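Local coordinates for cell death abnormality protein 2 (Caenorhabditis elegans, PDB 3QWX) that acts as a Crk-family SH2–SH3 signalling adaptor required for engulfment of cell corpses and cell migration, and forms a ternary complex with CED-5 and CED-12, at residues T133-E144 with A156-P167. Numbering follows the deposited sequence.
Sequences TDLPFEQGERLE and ARNALGTTGLVP
In the first SH3 domain of this adaptor, the end of the RT loop, the diverging turn, a type II turn at E138-E141, and the strands beyond the n-Src loop close round a small hydrophobic centre, with L135 against A156, G164 and V166 at its heart. Its chi1 of 176° sets CG anti to the backbone N and sends the branch inward: CD2 lies 3.9 Å from A156 CB, while CD1 reaches the carbonyl O and CG2 of T162. The backbone holds this residue in place, since L135 N donates to L165 O (2.9 Å) and L165 N to T133 O, a single bridge between D134 and L165 on the outer strand 163-167. L135 CB packs on G164 CA at 3.7 Å, where the glycine lets the two backbones come close. V166 CG1 approaches F137 CE1 obliquely at 3.6 Å, and L143 CD1 sits over one face of that ring, toward its rim.

Strands 142-147 and 153-157 pair antiparallel through E144 and R157. Above that hydrogen-bonded pair, R157 NH2 meets E144 OE1 at 2.9 Å, near the guanidinium plane although the carboxylate is turned 87° to it; R142 NH1 donates to E144 OE2 in a nearly straight bond (177°), and K115 O receives R157 NH1. At the diverging turn, E141 OE1 accepts E138 N at 2.9 Å, whereas OE2 reaches the distal turn through two waters, at N158 ND2 and A159 N. N158 OD1 in turn accepts T162 N. The two-sided grip should restrict both carboxylates' rotation, and E144, between two arginines, would be expected to favour its ionised form.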
loop_
_atom_site.group_PDB
_atom_site.type_symbol
_atom_site.label_atom_id
_atom_site.label_comp_id
_atom_site.label_asym_id
_atom_site.label_seq_id
_atom_site.Cartn_x
_atom_site.Cartn_y
_atom_site.Cartn_z
ATOM N N THR A 133 -9.360 -10.979 0.569
ATOM C CA THR A 133 -8.585 -10.420 -0.524
ATOM C C THR A 133 -9.494 -9.677 -1.508
ATOM O O THR A 133 -9.018 -9.018 -2.435
ATOM C CB THR A 133 -7.852 -11.543 -1.280
ATOM O OG1 THR A 133 -8.813 -12.467 -1.819
ATOM C CG2 THR A 133 -6.917 -12.285 -0.341
ATOM N N ASP A 134 -10.802 -9.793 -1.295
ATOM C CA ASP A 134 -11.790 -9.232 -2.210
ATOM C C ASP A 134 -12.164 -7.808 -1.826
ATOM O O ASP A 134 -12.043 -7.427 -0.674
ATOM C CB ASP A 134 -13.052 -10.096 -2.229
ATOM C CG ASP A 134 -12.791 -11.509 -2.734
ATOM O OD1 ASP A 134 -11.733 -11.733 -3.368
ATOM O OD2 ASP A 134 -13.645 -12.387 -2.490
ATOM N N LEU A 135 -12.626 -7.035 -2.800
ATOM C CA LEU A 135 -13.066 -5.671 -2.553
ATOM C C LEU A 135 -14.588 -5.608 -2.669
ATOM O O LEU A 135 -15.124 -5.672 -3.778
ATOM C CB LEU A 135 -12.415 -4.717 -3.564
ATOM C CG LEU A 135 -12.851 -3.249 -3.514
ATOM C CD1 LEU A 135 -12.440 -2.591 -2.181
ATOM C CD2 LEU A 135 -12.313 -2.466 -4.695
ATOM N N PRO A 136 -15.289 -5.516 -1.524
ATOM C CA PRO A 136 -16.756 -5.424 -1.572
ATOM C C PRO A 136 -17.157 -4.114 -2.220
ATOM O O PRO A 136 -16.437 -3.126 -2.097
ATOM C CB PRO A 136 -17.162 -5.410 -0.094
ATOM C CG PRO A 136 -15.960 -5.926 0.660
ATOM C CD PRO A 136 -14.777 -5.478 -0.143
ATOM N N PHE A 137 -18.276 -4.107 -2.929
ATOM C CA PHE A 137 -18.781 -2.867 -3.496
ATOM C C PHE A 137 -20.289 -2.906 -3.673
ATOM O O PHE A 137 -20.924 -3.970 -3.582
ATOM C CB PHE A 137 -18.082 -2.520 -4.822
ATOM C CG PHE A 137 -18.190 -3.587 -5.875
ATOM C CD1 PHE A 137 -17.216 -4.567 -5.987
ATOM C CD2 PHE A 137 -19.243 -3.591 -6.773
ATOM C CE1 PHE A 137 -17.302 -5.546 -6.955
ATOM C CE2 PHE A 137 -19.345 -4.576 -7.749
ATOM C CZ PHE A 137 -18.377 -5.549 -7.845
ATOM N N GLU A 138 -20.851 -1.734 -3.936
ATOM C CA GLU A 138 -22.293 -1.577 -4.090
ATOM C C GLU A 138 -22.667 -1.596 -5.574
ATOM O O GLU A 138 -21.831 -1.324 -6.431
ATOM C CB GLU A 138 -22.751 -0.265 -3.437
ATOM C CG GLU A 138 -22.599 -0.227 -1.902
ATOM C CD GLU A 138 -22.911 1.142 -1.324
ATOM O OE1 GLU A 138 -23.909 1.745 -1.759
ATOM O OE2 GLU A 138 -22.155 1.629 -0.453
ATOM N N GLN A 139 -23.913 -1.935 -5.884
ATOM C CA GLN A 139 -24.354 -1.863 -7.264
ATOM C C GLN A 139 -24.311 -0.396 -7.653
ATOM O O GLN A 139 -24.736 0.459 -6.882
ATOM C CB GLN A 139 -25.776 -2.384 -7.427
ATOM C CG GLN A 139 -26.295 -2.276 -8.854
ATOM C CD GLN A 139 -27.666 -2.893 -9.002
ATOM O OE1 GLN A 139 -28.624 -2.448 -8.369
ATOM N NE2 GLN A 139 -27.768 -3.937 -9.827
ATOM N N GLY A 140 -23.785 -0.115 -8.841
ATOM C CA GLY A 140 -23.672 1.254 -9.313
ATOM C C GLY A 140 -22.404 1.957 -8.857
ATOM O O GLY A 140 -22.158 3.094 -9.247
ATOM N N GLU A 141 -21.591 1.289 -8.039
ATOM C CA GLU A 141 -20.388 1.930 -7.506
ATOM C C GLU A 141 -19.263 2.022 -8.532
ATOM O O GLU A 141 -18.971 1.055 -9.236
ATOM C CB GLU A 141 -19.894 1.229 -6.234
ATOM C CG GLU A 141 -18.691 1.931 -5.585
ATOM C CD GLU A 141 -18.295 1.325 -4.250
ATOM O OE1 GLU A 141 -19.086 0.544 -3.675
ATOM O OE2 GLU A 141 -17.178 1.620 -3.775
ATOM N N ARG A 142 -18.625 3.190 -8.596
ATOM C CA ARG A 142 -17.544 3.441 -9.549
ATOM C C ARG A 142 -16.223 2.862 -9.046
ATOM O O ARG A 142 -15.821 3.114 -7.922
ATOM C CB ARG A 142 -17.401 4.949 -9.789
ATOM C CG ARG A 142 -16.302 5.342 -10.773
ATOM C CD ARG A 142 -16.058 6.861 -10.749
ATOM N NE ARG A 142 -15.074 7.313 -11.740
ATOM C CZ ARG A 142 -13.751 7.214 -11.606
ATOM N NH1 ARG A 142 -13.221 6.647 -10.529
ATOM N NH2 ARG A 142 -12.949 7.680 -12.562
ATOM N N LEU A 143 -15.560 2.061 -9.869
ATOM C CA LEU A 143 -14.298 1.465 -9.461
ATOM C C LEU A 143 -13.276 1.658 -10.558
ATOM O O LEU A 143 -13.614 1.905 -11.717
ATOM C CB LEU A 143 -14.456 -0.026 -9.175
ATOM C CG LEU A 143 -15.510 -0.446 -8.141
ATOM C CD1 LEU A 143 -15.707 -1.940 -8.206
ATOM C CD2 LEU A 143 -15.123 -0.004 -6.707
ATOM N N GLU A 144 -12.022 1.545 -10.172
ATOM C CA GLU A 144 -10.919 1.647 -11.109
ATOM C C GLU A 144 -10.232 0.301 -11.146
ATOM O O GLU A 144 -9.801 -0.219 -10.116
ATOM C CB GLU A 144 -9.952 2.757 -10.672
ATOM C CG GLU A 144 -10.512 4.146 -10.956
ATOM C CD GLU A 144 -9.776 5.264 -10.212
ATOM O OE1 GLU A 144 -8.816 4.962 -9.487
ATOM O OE2 GLU A 144 -10.181 6.440 -10.348
ATOM N N ALA A 156 -9.245 -4.205 -8.363
ATOM C CA ALA A 156 -9.976 -2.934 -8.425
ATOM C C ALA A 156 -9.609 -2.011 -7.249
ATOM O O ALA A 156 -9.047 -2.460 -6.246
ATOM C CB ALA A 156 -11.457 -3.195 -8.435
ATOM N N ARG A 157 -9.930 -0.729 -7.382
ATOM C CA ARG A 157 -9.656 0.260 -6.353
ATOM C C ARG A 157 -10.896 1.118 -6.192
ATOM O O ARG A 157 -11.463 1.583 -7.176
ATOM C CB ARG A 157 -8.466 1.144 -6.751
ATOM C CG ARG A 157 -8.041 2.127 -5.672
ATOM C CD ARG A 157 -6.707 2.783 -6.024
ATOM N NE ARG A 157 -6.770 3.523 -7.273
ATOM C CZ ARG A 157 -5.775 3.614 -8.151
ATOM N NH1 ARG A 157 -4.609 3.010 -7.937
ATOM N NH2 ARG A 157 -5.951 4.315 -9.257
ATOM N N ASN A 158 -11.335 1.329 -4.963
ATOM C CA ASN A 158 -12.506 2.177 -4.768
ATOM C C ASN A 158 -12.136 3.650 -4.525
ATOM O O ASN A 158 -10.951 4.007 -4.513
ATOM C CB ASN A 158 -13.436 1.611 -3.686
ATOM C CG ASN A 158 -12.835 1.677 -2.283
ATOM O OD1 ASN A 158 -11.880 2.409 -2.028
ATOM N ND2 ASN A 158 -13.417 0.928 -1.368
ATOM N N ALA A 159 -13.145 4.498 -4.353
ATOM C CA ALA A 159 -12.932 5.936 -4.165
ATOM C C ALA A 159 -12.072 6.236 -2.943
ATOM O O ALA A 159 -11.371 7.251 -2.898
ATOM C CB ALA A 159 -14.268 6.666 -4.055
ATOM N N LEU A 160 -12.144 5.358 -1.948
ATOM C CA LEU A 160 -11.389 5.540 -0.719
ATOM C C LEU A 160 -9.908 5.180 -0.897
ATOM O O LEU A 160 -9.063 5.590 -0.101
ATOM C CB LEU A 160 -12.028 4.734 0.422
ATOM C CG LEU A 160 -13.208 5.350 1.191
ATOM C CD1 LEU A 160 -14.165 6.123 0.286
ATOM C CD2 LEU A 160 -13.965 4.281 1.987
ATOM N N GLY A 161 -9.593 4.433 -1.948
ATOM C CA GLY A 161 -8.227 3.997 -2.188
ATOM C C GLY A 161 -7.999 2.548 -1.799
ATOM O O GLY A 161 -6.895 2.019 -1.944
ATOM N N THR A 162 -9.055 1.902 -1.310
ATOM C CA THR A 162 -9.001 0.492 -0.940
ATOM C C THR A 162 -8.963 -0.424 -2.168
ATOM O O THR A 162 -9.746 -0.263 -3.106
ATOM C CB THR A 162 -10.197 0.101 -0.062
ATOM O OG1 THR A 162 -10.347 1.066 0.983
ATOM C CG2 THR A 162 -9.997 -1.294 0.552
ATOM N N THR A 163 -8.056 -1.395 -2.142
ATOM C CA THR A 163 -7.804 -2.257 -3.291
ATOM C C THR A 163 -8.155 -3.717 -2.986
ATOM O O THR A 163 -8.016 -4.177 -1.862
ATOM C CB THR A 163 -6.323 -2.181 -3.732
ATOM O OG1 THR A 163 -6.059 -0.898 -4.328
ATOM C CG2 THR A 163 -6.020 -3.253 -4.748
ATOM N N GLY A 164 -8.599 -4.454 -4.001
ATOM C CA GLY A 164 -8.909 -5.854 -3.819
ATOM C C GLY A 164 -9.498 -6.437 -5.090
ATOM O O GLY A 164 -9.738 -5.719 -6.046
ATOM N N LEU A 165 -9.761 -7.734 -5.074
ATOM C CA LEU A 165 -10.241 -8.439 -6.250
ATOM C C LEU A 165 -11.760 -8.355 -6.368
ATOM O O LEU A 165 -12.480 -8.371 -5.370
ATOM C CB LEU A 165 -9.824 -9.911 -6.197
ATOM C CG LEU A 165 -8.341 -10.256 -6.297
ATOM C CD1 LEU A 165 -8.135 -11.751 -6.096
ATOM C CD2 LEU A 165 -7.812 -9.829 -7.634
ATOM N N VAL A 166 -12.232 -8.289 -7.606
ATOM C CA VAL A 166 -13.651 -8.191 -7.900
ATOM C C VAL A 166 -13.969 -9.127 -9.069
ATOM O O VAL A 166 -13.114 -9.368 -9.932
ATOM C CB VAL A 166 -14.058 -6.731 -8.247
ATOM C CG1 VAL A 166 -13.719 -5.782 -7.104
ATOM C CG2 VAL A 166 -13.377 -6.271 -9.551
ATOM N N PRO A 167 -15.194 -9.672 -9.099
ATOM C CA PRO A 167 -15.559 -10.552 -10.214
ATOM C C PRO A 167 -15.776 -9.742 -11.482
ATOM O O PRO A 167 -16.474 -8.726 -11.441
ATOM C CB PRO A 167 -16.889 -11.182 -9.761
ATOM C CG PRO A 167 -17.039 -10.860 -8.319
ATOM C CD PRO A 167 -16.258 -9.589 -8.082
HETATM O O HOH W 1 -15.770 -0.407 -2.614
HETATM O O HOH W 2 -15.815 3.553 -5.125
#